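Local coordinates for protein N-acetylcysteine deacetylase (Bacillus subtilis, PDB 1YSJ) that probably hydrolyses N-acetylcysteine to cysteine and acetate with two bound divalent metal ions, in a pathway that lets the bacterium use S-(2-succino)cysteine as its sulfur source, at residues A[198-203]-A[347-352]; A[206-211]-A[305-310]; A[255-260]-A[272-277]. The protein carries 1 engineered substitution. One frame throughout, in Å; residues are numbered along the deposited sequence.

Contact 1 (A[198-203]-A[347-352]); sequences PLMASV and GGEDFA
Glu349 OE2, at the end of the side chain whose CB and CG rest on Met200, takes two partners: Phe351 N donates to it at 2.8 Å and 160°, and Arg95 adds a salt bridge. The first is a capping bond, made just ahead of the turn into helix 351-355, and together they pin the carboxylate. Met200, a selenomethionine in this model, reaches across with CG anti to its carbonyl carbon (chi1 -55°). SE then lies 3.6 Å from Glu349 CB, and a bend at chi3 (73°) swings CE back until it is 3.5 Å from Gly347 O. Trp364 packs against the same side chain.

Here strand 197-211 leaves the metal-binding domain of the M20 peptidase fold for the smaller domain, and segment 347-352, a loop running into helix 351-355, packs beside it. The side chain of Glu349 comes within about 5 Å of a nickel ion and about 4 Å of the side chain of its ligand His182, so it belongs to the surroundings of the metal site.

The backbones are joined through one water, which donates to Ala201 O at 2.7 Å and accepts from Glu349 N at 3.2 Å. Beyond it, Val203 CG2 sits 3.9 Å from Gly348 CA; a beta carbon on this glycine would run into that methyl.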
loop_
_atom_site.group_PDB
_atom_site.type_symbol
_atom_site.label_atom_id
_atom_site.label_comp_id
_atom_site.label_asym_id
_atom_site.label_seq_id
_atom_site.Cartn_x
_atom_site.Cartn_y
_atom_site.Cartn_z
ATOM N N PRO A 198 -18.484 -29.824 9.202
ATOM C CA PRO A 198 -17.479 -28.754 9.240
ATOM C C PRO A 198 -16.990 -28.424 10.648
ATOM O O PRO A 198 -17.796 -28.107 11.531
ATOM C CB PRO A 198 -18.223 -27.548 8.646
ATOM C CG PRO A 198 -19.398 -28.129 7.926
ATOM C CD PRO A 198 -19.779 -29.334 8.700
ATOM N N LEU A 199 -15.674 -28.496 10.841
ATOM C CA LEU A 199 -15.050 -28.192 12.127
ATOM C C LEU A 199 -14.158 -26.959 12.031
ATOM O O LEU A 199 -14.168 -26.102 12.917
ATOM C CB LEU A 199 -14.240 -29.397 12.631
ATOM C CG LEU A 199 -13.500 -29.262 13.969
ATOM C CD1 LEU A 199 -14.478 -29.145 15.126
ATOM C CD2 LEU A 199 -12.563 -30.430 14.189
HETATM N N MSE A 200 -13.378 -26.886 10.956
HETATM C CA MSE A 200 -12.429 -25.796 10.753
HETATM C C MSE A 200 -12.602 -25.208 9.368
HETATM O O MSE A 200 -12.899 -25.922 8.417
HETATM C CB MSE A 200 -10.989 -26.278 10.950
HETATM C CG MSE A 200 -10.749 -26.945 12.288
HETATM SE SE MSE A 200 -8.897 -27.410 12.563
HETATM C CE MSE A 200 -8.168 -25.600 12.871
ATOM N N ALA A 201 -12.407 -23.900 9.265
ATOM C CA ALA A 201 -12.706 -23.159 8.050
ATOM C C ALA A 201 -11.781 -23.499 6.886
ATOM O O ALA A 201 -10.632 -23.899 7.078
ATOM C CB ALA A 201 -12.667 -21.661 8.336
ATOM N N SER A 202 -12.307 -23.347 5.674
ATOM C CA SER A 202 -11.492 -23.337 4.476
ATOM C C SER A 202 -10.704 -22.033 4.461
ATOM O O SER A 202 -11.160 -21.024 4.996
ATOM C CB SER A 202 -12.375 -23.429 3.235
ATOM O OG SER A 202 -13.279 -22.337 3.172
ATOM N N VAL A 203 -9.513 -22.053 3.882
ATOM C CA VAL A 203 -8.730 -20.833 3.750
ATOM C C VAL A 203 -8.344 -20.674 2.294
ATOM O O VAL A 203 -7.845 -21.612 1.670
ATOM C CB VAL A 203 -7.460 -20.811 4.658
ATOM C CG1 VAL A 203 -6.764 -19.458 4.562
ATOM C CG2 VAL A 203 -7.815 -21.111 6.118
ATOM N N GLY A 347 -9.487 -21.219 12.182
ATOM C CA GLY A 347 -8.209 -21.607 11.596
ATOM C C GLY A 347 -8.335 -22.723 10.573
ATOM O O GLY A 347 -9.363 -23.389 10.489
ATOM N N GLY A 348 -7.278 -22.917 9.793
ATOM C CA GLY A 348 -7.233 -23.961 8.778
ATOM C C GLY A 348 -6.223 -25.028 9.147
ATOM O O GLY A 348 -5.184 -24.735 9.739
ATOM N N GLU A 349 -6.537 -26.272 8.807
ATOM C CA GLU A 349 -5.660 -27.393 9.101
ATOM C C GLU A 349 -5.494 -28.208 7.825
ATOM O O GLU A 349 -6.475 -28.484 7.135
ATOM C CB GLU A 349 -6.259 -28.246 10.222
ATOM C CG GLU A 349 -5.308 -28.522 11.396
ATOM C CD GLU A 349 -4.308 -29.647 11.131
ATOM O OE1 GLU A 349 -3.579 -30.025 12.075
ATOM O OE2 GLU A 349 -4.243 -30.156 9.991
ATOM N N ASP A 350 -4.260 -28.588 7.501
ATOM C CA ASP A 350 -4.028 -29.316 6.252
ATOM C C ASP A 350 -4.466 -30.783 6.309
ATOM O O ASP A 350 -4.453 -31.478 5.293
ATOM C CB ASP A 350 -2.607 -29.105 5.688
ATOM C CG ASP A 350 -1.521 -29.853 6.446
ATOM O OD1 ASP A 350 -1.734 -30.357 7.572
ATOM O OD2 ASP A 350 -0.411 -29.925 5.883
ATOM N N PHE A 351 -4.905 -31.218 7.491
ATOM C CA PHE A 351 -5.597 -32.494 7.655
ATOM C C PHE A 351 -6.814 -32.573 6.724
ATOM O O PHE A 351 -7.200 -33.661 6.290
ATOM C CB PHE A 351 -6.021 -32.690 9.119
ATOM C CG PHE A 351 -6.670 -34.020 9.398
ATOM C CD1 PHE A 351 -5.899 -35.140 9.675
ATOM C CD2 PHE A 351 -8.060 -34.150 9.386
ATOM C CE1 PHE A 351 -6.497 -36.377 9.933
ATOM C CE2 PHE A 351 -8.669 -35.387 9.642
ATOM C CZ PHE A 351 -7.882 -36.499 9.915
ATOM N N ALA A 352 -7.399 -31.412 6.418
ATOM C CA ALA A 352 -8.552 -31.301 5.510
ATOM C C ALA A 352 -8.266 -31.849 4.113
ATOM O O ALA A 352 -9.159 -32.380 3.454
ATOM C CB ALA A 352 -9.010 -29.860 5.421
HETATM O O HOH W 1 -9.251 -26.271 7.139
#

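Contact 2 (A[206-211]-A[305-310]); sequences FEIVIK and AQAEFK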
loop_
_atom_site.group_PDB
_atom_site.type_symbol
_atom_site.label_atom_id
_atom_site.label_comp_id
_atom_site.label_asym_id
_atom_site.label_seq_id
_atom_site.Cartn_x
_atom_site.Cartn_y
_atom_site.Cartn_z
ATOM N N PHE A 206 -7.035 -14.323 -2.044
ATOM C CA PHE A 206 -7.493 -13.558 -3.207
ATOM C C PHE A 206 -6.657 -12.298 -3.406
ATOM O O PHE A 206 -6.090 -11.773 -2.455
ATOM C CB PHE A 206 -8.985 -13.209 -3.103
ATOM C CG PHE A 206 -9.299 -12.144 -2.084
ATOM C CD1 PHE A 206 -9.647 -12.489 -0.784
ATOM C CD2 PHE A 206 -9.266 -10.792 -2.433
ATOM C CE1 PHE A 206 -9.945 -11.508 0.157
ATOM C CE2 PHE A 206 -9.553 -9.808 -1.497
ATOM C CZ PHE A 206 -9.895 -10.169 -0.197
ATOM N N GLU A 207 -6.594 -11.829 -4.651
ATOM C CA GLU A 207 -5.909 -10.594 -5.006
ATOM C C GLU A 207 -6.753 -9.810 -6.011
ATOM O O GLU A 207 -7.224 -10.366 -7.005
ATOM C CB GLU A 207 -4.529 -10.903 -5.598
ATOM C CG GLU A 207 -3.733 -9.668 -6.047
ATOM C CD GLU A 207 -2.462 -10.017 -6.816
ATOM O OE1 GLU A 207 -1.965 -9.141 -7.562
ATOM O OE2 GLU A 207 -1.961 -11.159 -6.676
ATOM N N ILE A 208 -6.950 -8.523 -5.743
ATOM C CA ILE A 208 -7.653 -7.643 -6.679
ATOM C C ILE A 208 -6.786 -6.458 -7.084
ATOM O O ILE A 208 -6.292 -5.724 -6.228
ATOM C CB ILE A 208 -9.006 -7.128 -6.125
ATOM C CG1 ILE A 208 -9.841 -8.284 -5.575
ATOM C CG2 ILE A 208 -9.777 -6.389 -7.216
ATOM C CD1 ILE A 208 -11.120 -7.862 -4.899
ATOM N N VAL A 209 -6.604 -6.295 -8.392
ATOM C CA VAL A 209 -5.900 -5.145 -8.962
ATOM C C VAL A 209 -6.913 -4.233 -9.659
ATOM O O VAL A 209 -7.676 -4.685 -10.520
ATOM C CB VAL A 209 -4.791 -5.585 -9.967
ATOM C CG1 VAL A 209 -4.110 -4.373 -10.598
ATOM C CG2 VAL A 209 -3.754 -6.477 -9.284
ATOM N N ILE A 210 -6.916 -2.959 -9.267
ATOM C CA ILE A 210 -7.798 -1.940 -9.850
ATOM C C ILE A 210 -6.996 -0.929 -10.666
ATOM O O ILE A 210 -6.215 -0.153 -10.108
ATOM C CB ILE A 210 -8.594 -1.155 -8.759
ATOM C CG1 ILE A 210 -9.295 -2.100 -7.772
ATOM C CG2 ILE A 210 -9.573 -0.161 -9.404
ATOM C CD1 ILE A 210 -10.401 -2.950 -8.382
ATOM N N LYS A 211 -7.202 -0.932 -11.980
ATOM C CA LYS A 211 -6.514 0.007 -12.869
ATOM C C LYS A 211 -7.453 0.637 -13.904
ATOM O O LYS A 211 -8.564 0.154 -14.116
ATOM C CB LYS A 211 -5.309 -0.663 -13.545
ATOM C CG LYS A 211 -5.640 -1.807 -14.497
ATOM C CD LYS A 211 -4.372 -2.555 -14.900
ATOM C CE LYS A 211 -4.561 -3.348 -16.185
ATOM N NZ LYS A 211 -3.402 -4.245 -16.475
ATOM N N ALA A 305 -12.817 2.440 -14.296
ATOM C CA ALA A 305 -11.669 1.565 -14.096
ATOM C C ALA A 305 -12.075 0.112 -14.314
ATOM O O ALA A 305 -13.259 -0.190 -14.486
ATOM C CB ALA A 305 -11.102 1.758 -12.693
ATOM N N GLN A 306 -11.092 -0.785 -14.324
ATOM C CA GLN A 306 -11.368 -2.214 -14.419
ATOM C C GLN A 306 -10.697 -2.990 -13.291
ATOM O O GLN A 306 -9.650 -2.585 -12.775
ATOM C CB GLN A 306 -10.975 -2.777 -15.794
ATOM C CG GLN A 306 -9.483 -2.758 -16.110
ATOM C CD GLN A 306 -9.149 -3.468 -17.418
ATOM O OE1 GLN A 306 -8.429 -4.470 -17.427
ATOM N NE2 GLN A 306 -9.673 -2.950 -18.527
ATOM N N ALA A 307 -11.320 -4.099 -12.909
ATOM C CA ALA A 307 -10.813 -4.938 -11.835
ATOM C C ALA A 307 -10.247 -6.244 -12.368
ATOM O O ALA A 307 -10.817 -6.861 -13.273
ATOM C CB ALA A 307 -11.913 -5.213 -10.814
ATOM N N GLU A 308 -9.107 -6.643 -11.811
ATOM C CA GLU A 308 -8.556 -7.976 -12.014
ATOM C C GLU A 308 -8.739 -8.748 -10.719
ATOM O O GLU A 308 -8.255 -8.324 -9.671
ATOM C CB GLU A 308 -7.067 -7.907 -12.351
ATOM C CG GLU A 308 -6.746 -7.514 -13.775
ATOM C CD GLU A 308 -5.249 -7.377 -14.019
ATOM O OE1 GLU A 308 -4.474 -8.198 -13.475
ATOM O OE2 GLU A 308 -4.850 -6.449 -14.760
ATOM N N PHE A 309 -9.445 -9.873 -10.790
ATOM C CA PHE A 309 -9.665 -10.713 -9.615
ATOM C C PHE A 309 -8.907 -12.021 -9.762
ATOM O O PHE A 309 -9.078 -12.740 -10.747
ATOM C CB PHE A 309 -11.162 -10.976 -9.404
ATOM C CG PHE A 309 -11.477 -11.710 -8.126
ATOM C CD1 PHE A 309 -11.723 -11.010 -6.952
ATOM C CD2 PHE A 309 -11.537 -13.103 -8.100
ATOM C CE1 PHE A 309 -12.017 -11.680 -5.770
ATOM C CE2 PHE A 309 -11.829 -13.786 -6.918
ATOM C CZ PHE A 309 -12.069 -13.072 -5.751
ATOM N N LYS A 310 -8.064 -12.319 -8.779
ATOM C CA LYS A 310 -7.305 -13.566 -8.768
ATOM C C LYS A 310 -7.624 -14.382 -7.521
ATOM O O LYS A 310 -7.740 -13.836 -6.425
ATOM C CB LYS A 310 -5.804 -13.292 -8.860
ATOM C CG LYS A 310 -5.334 -12.833 -10.228
ATOM C CD LYS A 310 -3.822 -12.942 -10.351
ATOM C CE LYS A 310 -3.337 -12.386 -11.680
ATOM N NZ LYS A 310 -1.882 -12.636 -11.890
#
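Ile208 lays CG1 and CD1 against the CD1 and CE1 atoms of the Phe309 ring, with CG1 3.6 Å from Phe309 CD1. The two strands belong to the smaller domain of this M20 peptidase, whose beta-alpha-beta-beta-alpha-beta order and four-stranded antiparallel sheet are ferredoxin-like; 206-211 and 305-310 pair the first strand with the last, which lies at a border of the sheet within this chain. Their directions differ by 164°.

Ile208, Ile210, Ala307 and Phe309 point to the face covered by helices 226-237 and 282-302. Phe309 has CG anti to its backbone N (chi1 -174°), which carries the ring toward the neighbouring strand; its CZ comes 4.1 Å from Phe206 CB, while Met292 and Arg293 of helix 282-302 touch it as well. Further along, Ile210 CD1 meets Ala307 CB at 3.6 Å, and Ile210 CG2 leans on Ala305. Ile208 and Ile210 both reach on to helix 226-237.

Three hydrogen-bonded pairs, Glu207 with Lys310, Val209 with Glu308 and Lys211 with Gln306, stitch the backbones with two bonds each. The straightest runs from Gln306 N to Lys211 O, 2.7 Å long at 176°. Between these pairs CA-H...O contacts add to the bonding, as where Ile208 CA lies 3.1 Å from Glu308 O.

The other face is mostly polar, with Val209 among its charged and amide side chains. There Lys211, extended beyond CG, slants across to Glu308 and forms a salt bridge, its NZ 3.1 Å from Glu308 OE2.

Contact 3 (A[255-260]-A[272-277]); sequences ITRVQA and EMEGTV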
loop_
_atom_site.group_PDB
_atom_site.type_symbol
_atom_site.label_atom_id
_atom_site.label_comp_id
_atom_site.label_asym_id
_atom_site.label_seq_id
_atom_site.Cartn_x
_atom_site.Cartn_y
_atom_site.Cartn_z
ATOM N N ILE A 255 -9.629 -8.652 4.307
ATOM C CA ILE A 255 -8.621 -7.958 3.505
ATOM C C ILE A 255 -7.448 -7.605 4.414
ATOM O O ILE A 255 -7.623 -6.933 5.436
ATOM C CB ILE A 255 -9.200 -6.681 2.833
ATOM C CG1 ILE A 255 -10.355 -7.052 1.897
ATOM C CG2 ILE A 255 -8.106 -5.910 2.068
ATOM C CD1 ILE A 255 -11.302 -5.913 1.601
ATOM N N THR A 256 -6.258 -8.060 4.031
ATOM C CA THR A 256 -5.070 -7.968 4.882
ATOM C C THR A 256 -3.996 -7.025 4.334
ATOM O O THR A 256 -3.128 -6.567 5.078
ATOM C CB THR A 256 -4.448 -9.370 5.130
ATOM O OG1 THR A 256 -4.199 -10.016 3.874
ATOM C CG2 THR A 256 -5.389 -10.237 5.962
ATOM N N ARG A 257 -4.048 -6.750 3.034
ATOM C CA ARG A 257 -3.091 -5.854 2.398
ATOM C C ARG A 257 -3.755 -4.938 1.366
ATOM O O ARG A 257 -4.548 -5.393 0.541
ATOM C CB ARG A 257 -1.944 -6.648 1.764
ATOM C CG ARG A 257 -0.750 -5.788 1.357
ATOM C CD ARG A 257 0.387 -6.605 0.748
ATOM N NE ARG A 257 -0.028 -7.384 -0.420
ATOM C CZ ARG A 257 -0.112 -6.916 -1.666
ATOM N NH1 ARG A 257 0.182 -5.650 -1.944
ATOM N NH2 ARG A 257 -0.500 -7.725 -2.643
ATOM N N VAL A 258 -3.436 -3.646 1.443
ATOM C CA VAL A 258 -3.876 -2.656 0.461
ATOM C C VAL A 258 -2.693 -1.755 0.112
ATOM O O VAL A 258 -2.109 -1.111 0.992
ATOM C CB VAL A 258 -5.052 -1.783 0.976
ATOM C CG1 VAL A 258 -5.536 -0.825 -0.115
ATOM C CG2 VAL A 258 -6.210 -2.639 1.466
ATOM N N GLN A 259 -2.343 -1.693 -1.173
ATOM C CA GLN A 259 -1.215 -0.868 -1.626
ATOM C C GLN A 259 -1.521 -0.085 -2.911
ATOM O O GLN A 259 -1.726 -0.676 -3.975
ATOM C CB GLN A 259 0.051 -1.719 -1.805
ATOM C CG GLN A 259 0.363 -2.694 -0.654
ATOM C CD GLN A 259 1.163 -2.085 0.496
ATOM O OE1 GLN A 259 1.750 -2.812 1.301
ATOM N NE2 GLN A 259 1.200 -0.757 0.571
ATOM N N ALA A 260 -1.545 1.245 -2.799
ATOM C CA ALA A 260 -1.778 2.138 -3.936
ATOM C C ALA A 260 -0.866 3.360 -3.848
ATOM O O ALA A 260 -0.881 4.078 -2.850
ATOM C CB ALA A 260 -3.227 2.559 -4.000
ATOM N N GLU A 272 -3.974 -2.072 -5.543
ATOM C CA GLU A 272 -4.068 -3.510 -5.300
ATOM C C GLU A 272 -4.453 -3.844 -3.865
ATOM O O GLU A 272 -4.126 -3.111 -2.930
ATOM C CB GLU A 272 -2.788 -4.253 -5.723
ATOM C CG GLU A 272 -1.536 -3.943 -4.899
ATOM C CD GLU A 272 -0.320 -4.765 -5.320
ATOM O OE1 GLU A 272 -0.385 -5.466 -6.354
ATOM O OE2 GLU A 272 0.709 -4.709 -4.611
HETATM N N MSE A 273 -5.176 -4.948 -3.711
HETATM C CA MSE A 273 -5.514 -5.473 -2.397
HETATM C C MSE A 273 -5.494 -6.997 -2.393
HETATM O O MSE A 273 -5.736 -7.634 -3.423
HETATM C CB MSE A 273 -6.868 -4.939 -1.915
HETATM C CG MSE A 273 -8.082 -5.432 -2.689
HETATM SE SE MSE A 273 -9.706 -4.470 -2.181
HETATM C CE MSE A 273 -9.358 -2.811 -3.100
ATOM N N GLU A 274 -5.179 -7.573 -1.241
ATOM C CA GLU A 274 -5.236 -9.019 -1.080
ATOM C C GLU A 274 -5.706 -9.411 0.312
ATOM O O GLU A 274 -5.728 -8.586 1.225
ATOM C CB GLU A 274 -3.904 -9.696 -1.465
ATOM C CG GLU A 274 -2.726 -9.477 -0.519
ATOM C CD GLU A 274 -1.505 -10.325 -0.885
ATOM O OE1 GLU A 274 -0.367 -9.869 -0.639
ATOM O OE2 GLU A 274 -1.677 -11.450 -1.413
ATOM N N GLY A 275 -6.103 -10.670 0.454
ATOM C CA GLY A 275 -6.611 -11.183 1.718
ATOM C C GLY A 275 -7.089 -12.617 1.619
ATOM O O GLY A 275 -6.771 -13.332 0.662
ATOM N N THR A 276 -7.867 -13.030 2.612
ATOM C CA THR A 276 -8.337 -14.403 2.699
ATOM C C THR A 276 -9.849 -14.487 2.814
ATOM O O THR A 276 -10.500 -13.591 3.353
ATOM C CB THR A 276 -7.724 -15.156 3.901
ATOM O OG1 THR A 276 -7.838 -14.349 5.078
ATOM C CG2 THR A 276 -6.267 -15.473 3.655
ATOM N N VAL A 277 -10.388 -15.582 2.290
ATOM C CA VAL A 277 -11.780 -15.940 2.478
ATOM C C VAL A 277 -11.839 -17.212 3.325
ATOM O O VAL A 277 -11.062 -18.149 3.116
ATOM C CB VAL A 277 -12.493 -16.160 1.128
ATOM C CG1 VAL A 277 -13.981 -16.372 1.343
ATOM C CG2 VAL A 277 -12.262 -14.970 0.209
#
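The guanidinium of Arg257 takes both its carboxylates at the edge, close to its own plane, and each stands steeply to it: 78° for Glu272, 87° for Glu274. NE donates to Glu274 OE1; the modelled 2.5 Å is short and its exact length doubtful. NH2 adds a weak bond to the same oxygen. NH1 reaches Glu272 OE2 at 2.9 Å, arriving from above that carboxylate's plane. A bend at chi3 (57°) turns the group back over the neighbouring strand. A leucine in its place would probably leave the Glu272 and Glu274 carboxylates without their shared cation.

The strands form a beta hairpin, and a classic beta bulge interrupts it: Thr256 N and Arg257 N both donate to Glu274 O, at 2.9 and 3.1 Å. Next to the bulge, Gly275 pairs with Ile255, their CA atoms 4.2 Å apart; a beta carbon on the glycine would collide there. On the face away from the salt bridges, Val258 CG2 lies beside Met273 CB at 4.1 Å, and Met273, a selenomethionine, continues onto helix 226-237. Val258, Gln259 and Ala260 pair antiparallel with a strand of the second subunit, carrying the sheet across the dimer interface.

Contacts 2 and 3 sit in one four-stranded sheet, their centres about 11 Å apart. Strand 197-211 lies between their other strands and bonds to the hairpin: Ile208 N is 2.8 Å from Met273 O, a probable hydrogen bond. Contact 1 lies at the start of that same strand, its centre about 27 Å from that of contact 2 and about 21 Å from that of contact 3; Val203 CG1 touches Thr276 CG2 at 4.1 Å. Of the three, contact 1 alone borders the dinuclear nickel site, whereas the other two lie away from it. The sheet so links the edge of the metal-binding domain to the subunit interface.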